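Local coordinates for protein SusD homolog (Bacteroides thetaiotaomicron, PDB 3EHM) that probably binds mucin O-glycans as a SusD-like outer membrane lipoprotein that takes part in their utilization by this gut symbiont, at residues 79-84 with 484-489; 455-460 with 517-522; 154-159 with 502-507. All blocks are in the same frame, centred on the assembly; numbering follows the deposited sequence.

Interaction 1: residues 79-84 with 484-489; sequences ANWNFT and RVPERF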
loop_
_atom_site.group_PDB
_atom_site.type_symbol
_atom_site.label_atom_id
_atom_site.label_comp_id
_atom_site.label_asym_id
_atom_site.label_seq_id
_atom_site.Cartn_x
_atom_site.Cartn_y
_atom_site.Cartn_z
ATOM N N ALA A 79 12.637 4.023 9.443
ATOM C CA ALA A 79 13.323 3.195 8.446
ATOM C C ALA A 79 13.957 1.989 9.126
ATOM O O ALA A 79 13.994 0.889 8.568
ATOM C CB ALA A 79 14.386 4.006 7.716
ATOM N N ASN A 80 14.455 2.196 10.338
ATOM C CA ASN A 80 15.069 1.107 11.078
ATOM C C ASN A 80 14.244 0.715 12.296
ATOM O O ASN A 80 14.767 0.266 13.316
ATOM C CB ASN A 80 16.498 1.471 11.456
ATOM C CG ASN A 80 17.424 1.426 10.260
ATOM O OD1 ASN A 80 18.210 0.490 10.098
ATOM N ND2 ASN A 80 17.314 2.427 9.395
ATOM N N TRP A 81 12.939 0.915 12.154
ATOM C CA TRP A 81 11.951 0.543 13.155
ATOM C C TRP A 81 12.000 1.293 14.482
ATOM O O TRP A 81 11.500 0.798 15.490
ATOM C CB TRP A 81 12.049 -0.967 13.417
ATOM C CG TRP A 81 12.039 -1.832 12.173
ATOM C CD1 TRP A 81 12.430 -1.475 10.911
ATOM C CD2 TRP A 81 11.719 -3.226 12.109
ATOM N NE1 TRP A 81 12.379 -2.563 10.069
ATOM C CE2 TRP A 81 11.945 -3.651 10.780
ATOM C CE3 TRP A 81 11.265 -4.161 13.047
ATOM C CZ2 TRP A 81 11.734 -4.972 10.367
ATOM C CZ3 TRP A 81 11.054 -5.477 12.636
ATOM C CH2 TRP A 81 11.289 -5.866 11.306
ATOM N N ASN A 82 12.600 2.479 14.491
ATOM C CA ASN A 82 12.657 3.272 15.714
ATOM C C ASN A 82 11.506 4.270 15.609
ATOM O O ASN A 82 11.652 5.356 15.040
ATOM C CB ASN A 82 13.998 4.002 15.817
ATOM C CG ASN A 82 14.226 4.609 17.188
ATOM O OD1 ASN A 82 15.311 5.113 17.485
ATOM N ND2 ASN A 82 13.201 4.567 18.029
ATOM N N PHE A 83 10.355 3.889 16.151
ATOM C CA PHE A 83 9.162 4.720 16.080
ATOM C C PHE A 83 9.129 5.843 17.114
ATOM O O PHE A 83 8.389 5.783 18.096
ATOM C CB PHE A 83 7.917 3.837 16.206
ATOM C CG PHE A 83 7.831 2.746 15.162
ATOM C CD1 PHE A 83 8.491 2.871 13.940
ATOM C CD2 PHE A 83 7.051 1.614 15.384
ATOM C CE1 PHE A 83 8.374 1.882 12.954
ATOM C CE2 PHE A 83 6.925 0.620 14.403
ATOM C CZ PHE A 83 7.588 0.757 13.189
ATOM N N THR A 84 9.923 6.877 16.863
ATOM C CA THR A 84 10.022 8.022 17.763
ATOM C C THR A 84 8.755 8.860 17.817
ATOM O O THR A 84 7.909 8.800 16.925
ATOM C CB THR A 84 11.167 8.943 17.351
ATOM O OG1 THR A 84 10.876 9.512 16.069
ATOM C CG2 THR A 84 12.473 8.156 17.268
ATOM N N ARG A 484 9.859 -9.804 10.171
ATOM C CA ARG A 484 10.747 -9.382 9.097
ATOM C C ARG A 484 10.320 -7.955 8.764
ATOM O O ARG A 484 11.008 -7.245 8.040
ATOM C CB ARG A 484 10.623 -10.296 7.877
ATOM C CG ARG A 484 11.220 -11.670 8.130
ATOM C CD ARG A 484 11.403 -12.483 6.859
ATOM N NE ARG A 484 11.967 -13.784 7.188
ATOM C CZ ARG A 484 12.192 -14.756 6.315
ATOM N NH1 ARG A 484 11.906 -14.587 5.030
ATOM N NH2 ARG A 484 12.694 -15.909 6.738
ATOM N N VAL A 485 9.173 -7.553 9.314
ATOM C CA VAL A 485 8.625 -6.202 9.144
ATOM C C VAL A 485 7.838 -5.863 10.407
ATOM O O VAL A 485 7.413 -6.758 11.128
ATOM C CB VAL A 485 7.641 -6.098 7.942
ATOM C CG1 VAL A 485 8.273 -6.686 6.697
ATOM C CG2 VAL A 485 6.324 -6.795 8.263
ATOM N N PRO A 486 7.651 -4.566 10.707
ATOM C CA PRO A 486 6.881 -4.249 11.912
ATOM C C PRO A 486 5.430 -4.669 11.654
ATOM O O PRO A 486 4.982 -4.687 10.503
ATOM C CB PRO A 486 7.023 -2.729 12.029
ATOM C CG PRO A 486 8.341 -2.450 11.346
ATOM C CD PRO A 486 8.276 -3.356 10.146
ATOM N N GLU A 487 4.702 -5.025 12.707
ATOM C CA GLU A 487 3.306 -5.426 12.552
ATOM C C GLU A 487 2.404 -4.192 12.451
ATOM O O GLU A 487 1.258 -4.278 12.003
ATOM C CB GLU A 487 2.853 -6.275 13.749
ATOM C CG GLU A 487 3.531 -7.638 13.896
ATOM C CD GLU A 487 3.163 -8.622 12.795
ATOM O OE1 GLU A 487 2.128 -8.421 12.118
ATOM O OE2 GLU A 487 3.906 -9.614 12.618
ATOM N N ARG A 488 2.929 -3.042 12.864
ATOM C CA ARG A 488 2.158 -1.799 12.843
ATOM C C ARG A 488 3.023 -0.650 13.329
ATOM O O ARG A 488 4.090 -0.870 13.897
ATOM C CB ARG A 488 0.959 -1.914 13.794
ATOM C CG ARG A 488 1.367 -2.093 15.272
ATOM C CD ARG A 488 0.164 -2.204 16.217
ATOM N NE ARG A 488 -0.515 -0.927 16.448
ATOM C CZ ARG A 488 -0.147 -0.027 17.358
ATOM N NH1 ARG A 488 0.901 -0.248 18.140
ATOM N NH2 ARG A 488 -0.829 1.103 17.489
ATOM N N PHE A 489 2.556 0.574 13.097
ATOM C CA PHE A 489 3.241 1.761 13.591
ATOM C C PHE A 489 2.626 1.927 14.978
ATOM O O PHE A 489 1.529 1.426 15.224
ATOM C CB PHE A 489 2.886 3.002 12.756
ATOM C CG PHE A 489 3.878 3.330 11.672
ATOM C CD1 PHE A 489 4.998 2.533 11.455
ATOM C CD2 PHE A 489 3.685 4.450 10.862
ATOM C CE1 PHE A 489 5.912 2.844 10.443
ATOM C CE2 PHE A 489 4.593 4.766 9.848
ATOM C CZ PHE A 489 5.709 3.960 9.642
#
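Trp81 and Pro486, then Phe83 and Phe489, face each other with CA atoms 7.1 Å apart in both pairs, so the two irregular loops run past each other in broadly the same direction, joined by side chains and not by backbone bonds. Pro486 sits between the two aromatic residues of 79-84. Its CG lies over one face of the indole, 3.8 Å from the centroid of the Trp81 five-membered ring and 19° off the normal, which meets the geometry of a CH-pi contact. The far end of the indole goes on to the main chain, with Trp81 CZ2 at 3.3 Å from Arg484 O near the ring plane. On its other flank the proline sets CB at 3.7 Å from CZ at the edge of Phe83.

Phe83 has CG anti to its carbonyl carbon (chi1 -57°), which swings the ring toward 484-489. There the edge of Phe489 meets one face of Phe83, with centroids 5.0 Å apart and planes at 67°: a T-shaped pair. Arg488 O, buried here and without a hydrogen-bond partner in the model, is approached obliquely by Phe83 CE2 at 3.2 Å. Outside the two loops, Thr313 accepts from Trp81 NE1 and Tyr63 packs on Phe83, Pro486 and Phe489. Phe83 centres an inverse gamma turn and Thr84 N-caps helix 85-110; the buried loop-to-loop cluster thus lies directly ahead of that helix.

Interaction 2: residues 455-460 with 517-522; sequences EYRRTG and TKLWWV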
loop_
_atom_site.group_PDB
_atom_site.type_symbol
_atom_site.label_atom_id
_atom_site.label_comp_id
_atom_site.label_asym_id
_atom_site.label_seq_id
_atom_site.Cartn_x
_atom_site.Cartn_y
_atom_site.Cartn_z
ATOM N N GLU A 455 -1.093 -6.381 3.167
ATOM C CA GLU A 455 -1.373 -7.726 2.687
ATOM C C GLU A 455 -0.360 -8.750 3.172
ATOM O O GLU A 455 -0.714 -9.903 3.415
ATOM C CB GLU A 455 -1.471 -7.737 1.159
ATOM C CG GLU A 455 -2.784 -7.156 0.669
ATOM C CD GLU A 455 -3.981 -7.976 1.132
ATOM O OE1 GLU A 455 -4.304 -8.985 0.470
ATOM O OE2 GLU A 455 -4.588 -7.626 2.168
ATOM N N TYR A 456 0.897 -8.343 3.317
ATOM C CA TYR A 456 1.917 -9.260 3.817
ATOM C C TYR A 456 1.614 -9.605 5.275
ATOM O O TYR A 456 1.642 -10.770 5.672
ATOM C CB TYR A 456 3.311 -8.636 3.745
ATOM C CG TYR A 456 4.340 -9.446 4.506
ATOM C CD1 TYR A 456 4.862 -10.626 3.973
ATOM C CD2 TYR A 456 4.738 -9.069 5.793
ATOM C CE1 TYR A 456 5.752 -11.416 4.702
ATOM C CE2 TYR A 456 5.626 -9.852 6.532
ATOM C CZ TYR A 456 6.128 -11.023 5.979
ATOM O OH TYR A 456 6.999 -11.804 6.702
ATOM N N ARG A 457 1.337 -8.582 6.073
ATOM C CA ARG A 457 1.028 -8.784 7.485
ATOM C C ARG A 457 -0.216 -9.646 7.681
ATOM O O ARG A 457 -0.285 -10.447 8.614
ATOM C CB ARG A 457 0.835 -7.434 8.179
ATOM C CG ARG A 457 2.125 -6.648 8.392
ATOM C CD ARG A 457 1.827 -5.278 8.981
ATOM N NE ARG A 457 1.242 -4.378 7.992
ATOM C CZ ARG A 457 0.577 -3.268 8.296
ATOM N NH1 ARG A 457 0.402 -2.923 9.566
ATOM N NH2 ARG A 457 0.093 -2.496 7.333
ATOM N N ARG A 458 -1.197 -9.491 6.797
ATOM C CA ARG A 458 -2.428 -10.269 6.901
ATOM C C ARG A 458 -2.244 -11.738 6.532
ATOM O O ARG A 458 -2.717 -12.625 7.247
ATOM C CB ARG A 458 -3.522 -9.672 6.004
ATOM C CG ARG A 458 -4.806 -10.511 5.944
ATOM C CD ARG A 458 -5.861 -9.886 5.028
ATOM N NE ARG A 458 -5.544 -9.992 3.601
ATOM C CZ ARG A 458 -5.867 -11.028 2.834
ATOM N NH1 ARG A 458 -6.524 -12.061 3.350
ATOM N NH2 ARG A 458 -5.542 -11.029 1.544
ATOM N N THR A 459 -1.536 -11.986 5.431
ATOM C CA THR A 459 -1.336 -13.341 4.916
ATOM C C THR A 459 0.010 -14.014 5.153
ATOM O O THR A 459 0.089 -15.244 5.216
ATOM C CB THR A 459 -1.568 -13.372 3.400
ATOM O OG1 THR A 459 -0.477 -12.714 2.741
ATOM C CG2 THR A 459 -2.865 -12.657 3.045
ATOM N N GLY A 460 1.068 -13.222 5.255
ATOM C CA GLY A 460 2.392 -13.789 5.439
ATOM C C GLY A 460 3.082 -13.899 4.090
ATOM O O GLY A 460 4.206 -14.391 3.992
ATOM N N THR A 517 2.858 -5.536 18.010
ATOM C CA THR A 517 1.480 -5.967 18.218
ATOM C C THR A 517 0.719 -6.200 16.912
ATOM O O THR A 517 0.526 -5.281 16.115
ATOM C CB THR A 517 0.731 -4.947 19.088
ATOM O OG1 THR A 517 1.382 -4.858 20.361
ATOM C CG2 THR A 517 -0.716 -5.362 19.289
ATOM N N LYS A 518 0.285 -7.439 16.703
ATOM C CA LYS A 518 -0.444 -7.803 15.494
ATOM C C LYS A 518 -1.812 -7.139 15.416
ATOM O O LYS A 518 -2.537 -7.051 16.410
ATOM C CB LYS A 518 -0.615 -9.322 15.411
ATOM C CG LYS A 518 0.688 -10.091 15.243
ATOM C CD LYS A 518 0.416 -11.585 15.153
ATOM C CE LYS A 518 1.706 -12.384 15.046
ATOM N NZ LYS A 518 1.419 -13.825 14.828
ATOM N N LEU A 519 -2.166 -6.679 14.224
ATOM C CA LEU A 519 -3.448 -6.029 14.038
ATOM C C LEU A 519 -4.579 -7.039 13.933
ATOM O O LEU A 519 -4.347 -8.244 13.838
ATOM C CB LEU A 519 -3.398 -5.108 12.816
ATOM C CG LEU A 519 -2.413 -3.951 13.041
ATOM C CD1 LEU A 519 -2.349 -3.049 11.809
ATOM C CD2 LEU A 519 -2.854 -3.150 14.263
ATOM N N TRP A 520 -5.803 -6.530 13.960
ATOM C CA TRP A 520 -7.006 -7.352 13.924
ATOM C C TRP A 520 -7.165 -8.344 12.774
ATOM O O TRP A 520 -7.570 -9.485 13.004
ATOM C CB TRP A 520 -8.236 -6.441 13.976
ATOM C CG TRP A 520 -9.542 -7.177 13.887
ATOM C CD1 TRP A 520 -10.055 -8.065 14.794
ATOM C CD2 TRP A 520 -10.498 -7.091 12.824
ATOM N NE1 TRP A 520 -11.274 -8.536 14.358
ATOM C CE2 TRP A 520 -11.568 -7.955 13.152
ATOM C CE3 TRP A 520 -10.553 -6.369 11.625
ATOM C CZ2 TRP A 520 -12.681 -8.115 12.325
ATOM C CZ3 TRP A 520 -11.664 -6.529 10.799
ATOM C CH2 TRP A 520 -12.712 -7.398 11.155
ATOM N N TRP A 521 -6.860 -7.924 11.547
ATOM C CA TRP A 521 -7.026 -8.813 10.395
ATOM C C TRP A 521 -5.943 -9.860 10.131
ATOM O O TRP A 521 -6.030 -10.599 9.149
ATOM C CB TRP A 521 -7.269 -7.998 9.114
ATOM C CG TRP A 521 -6.510 -6.697 9.010
ATOM C CD1 TRP A 521 -7.048 -5.439 8.959
ATOM C CD2 TRP A 521 -5.091 -6.527 8.932
ATOM N NE1 TRP A 521 -6.051 -4.498 8.854
ATOM C CE2 TRP A 521 -4.839 -5.136 8.835
ATOM C CE3 TRP A 521 -4.003 -7.413 8.933
ATOM C CZ2 TRP A 521 -3.543 -4.612 8.742
ATOM C CZ3 TRP A 521 -2.711 -6.888 8.839
ATOM C CH2 TRP A 521 -2.496 -5.498 8.745
ATOM N N VAL A 522 -4.936 -9.948 10.995
ATOM C CA VAL A 522 -3.885 -10.937 10.778
ATOM C C VAL A 522 -4.501 -12.321 10.936
ATOM O O VAL A 522 -5.075 -12.632 11.977
ATOM C CB VAL A 522 -2.730 -10.778 11.783
ATOM C CG1 VAL A 522 -1.701 -11.895 11.572
ATOM C CG2 VAL A 522 -2.071 -9.419 11.603
#
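Arg458 and Val522 form the nearest pair of CA atoms, 4.2 Å apart, between the last turn of helix 449-459 and the loop 517-522, yet what fills the contact is mostly the indole of Trp521. Its six-membered ring meets Arg457 edge-on: CZ3 is 3.6 Å from Arg457 CB, which lies near the ring plane. Arg458 CB comes to 3.7 Å from Trp521 CE3 from off that plane. Farther along the rim, Trp521 CH2 stands 3.8 Å from Arg457 CZ, over the centre of one guanidinium face. With the two planes 87° apart, the ring points its edge at the guanidinium, and the geometry is not that of a stacked cation-pi pair. A bend at chi3 (-74°) turns the Arg457 guanidinium so that this face meets the ring. Arg458 instead extends CG anti to its backbone N (chi1 174°), putting Arg458 CG 3.4 Å from Trp521 O. Its guanidinium grips Glu455 side-on, NE to OE2 and NH2 to OE1, the latter at 2.6 Å and nearly straight, within a charge network that adds Glu353 to Arg458 and Lys441 and Arg214 to Glu455.

The other side is looser in the number and kind of its contacts, not in distance. Leu519 gives one methyl, CD1, at 3.6 Å from Arg457 NH1; the partly exposed Val522 rests two methyls beside Arg457 O, and Lys518 is exposed.

Asp138 O and Glu487 O both accept from Arg457 NH1, and Asp138 OD1 from Trp521 NE1. Around this contact, helix 197-215 packs on Arg458 and Trp521, helix 429-445 lies against Glu455 and Arg458, and helix 160-178 borders Leu519 and Trp521.

Interaction 3: residues 154-159 with 502-507; sequences APKFDS and MAEIPT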
loop_
_atom_site.group_PDB
_atom_site.type_symbol
_atom_site.label_atom_id
_atom_site.label_comp_id
_atom_site.label_asym_id
_atom_site.label_seq_id
_atom_site.Cartn_x
_atom_site.Cartn_y
_atom_site.Cartn_z
ATOM N N ALA A 154 -11.418 15.862 22.226
ATOM C CA ALA A 154 -10.809 14.601 22.644
ATOM C C ALA A 154 -11.476 13.424 21.925
ATOM O O ALA A 154 -12.225 12.657 22.527
ATOM C CB ALA A 154 -10.938 14.437 24.154
ATOM N N PRO A 155 -11.202 13.270 20.617
ATOM C CA PRO A 155 -11.751 12.207 19.769
ATOM C C PRO A 155 -11.711 10.802 20.365
ATOM O O PRO A 155 -10.690 10.365 20.893
ATOM C CB PRO A 155 -10.905 12.314 18.504
ATOM C CG PRO A 155 -10.654 13.777 18.409
ATOM C CD PRO A 155 -10.301 14.139 19.837
ATOM N N LYS A 156 -12.838 10.104 20.269
ATOM C CA LYS A 156 -12.962 8.737 20.760
ATOM C C LYS A 156 -12.470 7.804 19.650
ATOM O O LYS A 156 -12.798 8.003 18.482
ATOM C CB LYS A 156 -14.430 8.435 21.076
ATOM C CG LYS A 156 -14.731 6.998 21.489
ATOM C CD LYS A 156 -14.329 6.715 22.929
ATOM C CE LYS A 156 -14.843 5.347 23.374
ATOM N NZ LYS A 156 -14.514 5.047 24.795
ATOM N N PHE A 157 -11.680 6.795 20.012
ATOM C CA PHE A 157 -11.160 5.845 19.030
ATOM C C PHE A 157 -12.022 4.588 18.939
ATOM O O PHE A 157 -12.662 4.190 19.915
ATOM C CB PHE A 157 -9.725 5.442 19.379
ATOM C CG PHE A 157 -8.692 6.473 19.015
ATOM C CD1 PHE A 157 -8.736 7.751 19.566
ATOM C CD2 PHE A 157 -7.662 6.159 18.132
ATOM C CE1 PHE A 157 -7.763 8.704 19.245
ATOM C CE2 PHE A 157 -6.685 7.104 17.804
ATOM C CZ PHE A 157 -6.736 8.380 18.364
ATOM N N ASP A 158 -12.035 3.976 17.758
ATOM C CA ASP A 158 -12.797 2.753 17.508
ATOM C C ASP A 158 -11.818 1.592 17.389
ATOM O O ASP A 158 -10.695 1.777 16.923
ATOM C CB ASP A 158 -13.561 2.849 16.185
ATOM C CG ASP A 158 -14.578 3.975 16.165
ATOM O OD1 ASP A 158 -15.587 3.883 16.894
ATOM O OD2 ASP A 158 -14.366 4.950 15.410
ATOM N N SER A 159 -12.236 0.398 17.802
ATOM C CA SER A 159 -11.369 -0.768 17.669
ATOM C C SER A 159 -11.256 -0.968 16.162
ATOM O O SER A 159 -12.138 -0.547 15.415
ATOM C CB SER A 159 -12.013 -2.005 18.303
ATOM O OG SER A 159 -13.150 -2.417 17.563
HETATM N N MSE A 502 -7.299 8.192 24.427
HETATM C CA MSE A 502 -6.282 7.314 23.864
HETATM C C MSE A 502 -5.791 6.277 24.863
HETATM O O MSE A 502 -5.196 5.274 24.479
HETATM C CB MSE A 502 -5.101 8.138 23.343
HETATM C CG MSE A 502 -5.452 8.966 22.114
HETATM SE SE MSE A 502 -3.925 9.814 21.300
HETATM C CE MSE A 502 -3.372 8.344 20.166
ATOM N N ALA A 503 -6.051 6.514 26.145
ATOM C CA ALA A 503 -5.623 5.587 27.188
ATOM C C ALA A 503 -6.203 4.196 26.950
ATOM O O ALA A 503 -5.699 3.199 27.460
ATOM C CB ALA A 503 -6.063 6.109 28.555
ATOM N N GLU A 504 -7.268 4.143 26.162
ATOM C CA GLU A 504 -7.955 2.899 25.845
ATOM C C GLU A 504 -7.320 2.106 24.693
ATOM O O GLU A 504 -7.651 0.937 24.484
ATOM C CB GLU A 504 -9.418 3.233 25.528
ATOM C CG GLU A 504 -10.155 2.239 24.667
ATOM C CD GLU A 504 -11.604 2.628 24.451
ATOM O OE1 GLU A 504 -11.867 3.789 24.051
ATOM O OE2 GLU A 504 -12.480 1.766 24.681
ATOM N N ILE A 505 -6.398 2.733 23.967
ATOM C CA ILE A 505 -5.740 2.100 22.819
ATOM C C ILE A 505 -5.205 0.685 23.035
ATOM O O ILE A 505 -5.504 -0.214 22.249
ATOM C CB ILE A 505 -4.593 2.993 22.277
ATOM C CG1 ILE A 505 -5.178 4.279 21.693
ATOM C CG2 ILE A 505 -3.794 2.247 21.207
ATOM C CD1 ILE A 505 -6.128 4.046 20.548
ATOM N N PRO A 506 -4.395 0.466 24.085
ATOM C CA PRO A 506 -3.881 -0.891 24.299
ATOM C C PRO A 506 -4.998 -1.934 24.409
ATOM O O PRO A 506 -4.861 -3.055 23.910
ATOM C CB PRO A 506 -3.076 -0.752 25.586
ATOM C CG PRO A 506 -2.536 0.637 25.477
ATOM C CD PRO A 506 -3.753 1.416 25.010
ATOM N N THR A 507 -6.101 -1.567 25.057
ATOM C CA THR A 507 -7.224 -2.488 25.199
ATOM C C THR A 507 -7.867 -2.723 23.826
ATOM O O THR A 507 -8.258 -3.843 23.494
ATOM C CB THR A 507 -8.292 -1.933 26.168
ATOM O OG1 THR A 507 -7.699 -1.697 27.452
ATOM C CG2 THR A 507 -9.433 -2.925 26.322
HETATM O O HOH W 1 -11.069 6.138 22.655
HETATM O O HOH W 2 -14.050 2.608 21.652
#
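Phe157 and Met502, a selenomethionine, form a Met-aromatic contact that joins the loop leading into helix 160-178 to the segment 502-507, which runs into helix 505-509. The selenium is 5.2 Å from the ring centroid and 49° off the normal, an oblique placement, while the CG of the same residue packs at 3.7 Å from Phe157 CE1. Ile505 CD1 also approaches obliquely, 3.6 Å from Phe157 CD2. This apolar part is buried.

The polar part lies toward the surface and centres on one carboxylate oxygen. Glu504, extended beyond CG, carries OE1 to Lys156 NZ, which donates over 3.0 Å in a salt bridge; the ammonium comes from the syn side, 25° out of the carboxylate plane. Lys156 begins by pointing away from 502-507, and a bend at chi2 (77°) helps to turn its amine back across the contact. The same OE1 also accepts from a water that in turn accepts from Phe157 N, so the backbone donor of the aromatic residue is satisfied through solvent. A second water donates 2.7 Å to Phe157 O and reaches OE1 only weakly. Both backbone polar groups of Phe157 are therefore water-bound. The positive Lys156 would be expected to stabilise the carboxylate in its charged form.

Neighbouring polar groups have partners elsewhere in the chain: Ala154 O and Pro155 O accept from the side-chain amides of Asn501 and Asn499, Asp158 OD2 from Tyr145 N and Asn146 N. At the end of the loop, Ser159 OG caps Val162 N at the start of helix 160-178. Within the other segment, Ile505 N donates to Met502 O at 2.9 Å.

From the N terminus the chain passes 79-84 and 154-159, runs through more than half its length to 455-460, then meets 484-489, 502-507 and 517-522 in that order. Interaction 1 closes a loop of 399 intervening residues, interaction 3 one of 342 and interaction 2 one of 56. None nests inside another: the segments of every pair alternate, so all three loops cross. The C-terminal region is thereby laid on early loops before helices 85-110 and 160-178 and on helix 449-459. Interactions 1 and 2 touch directly, Glu487 O lying 2.9 Å from Arg457 NH1, a probable hydrogen bond; interaction 3 is separate, its centre about 21 Å from that of interaction 1.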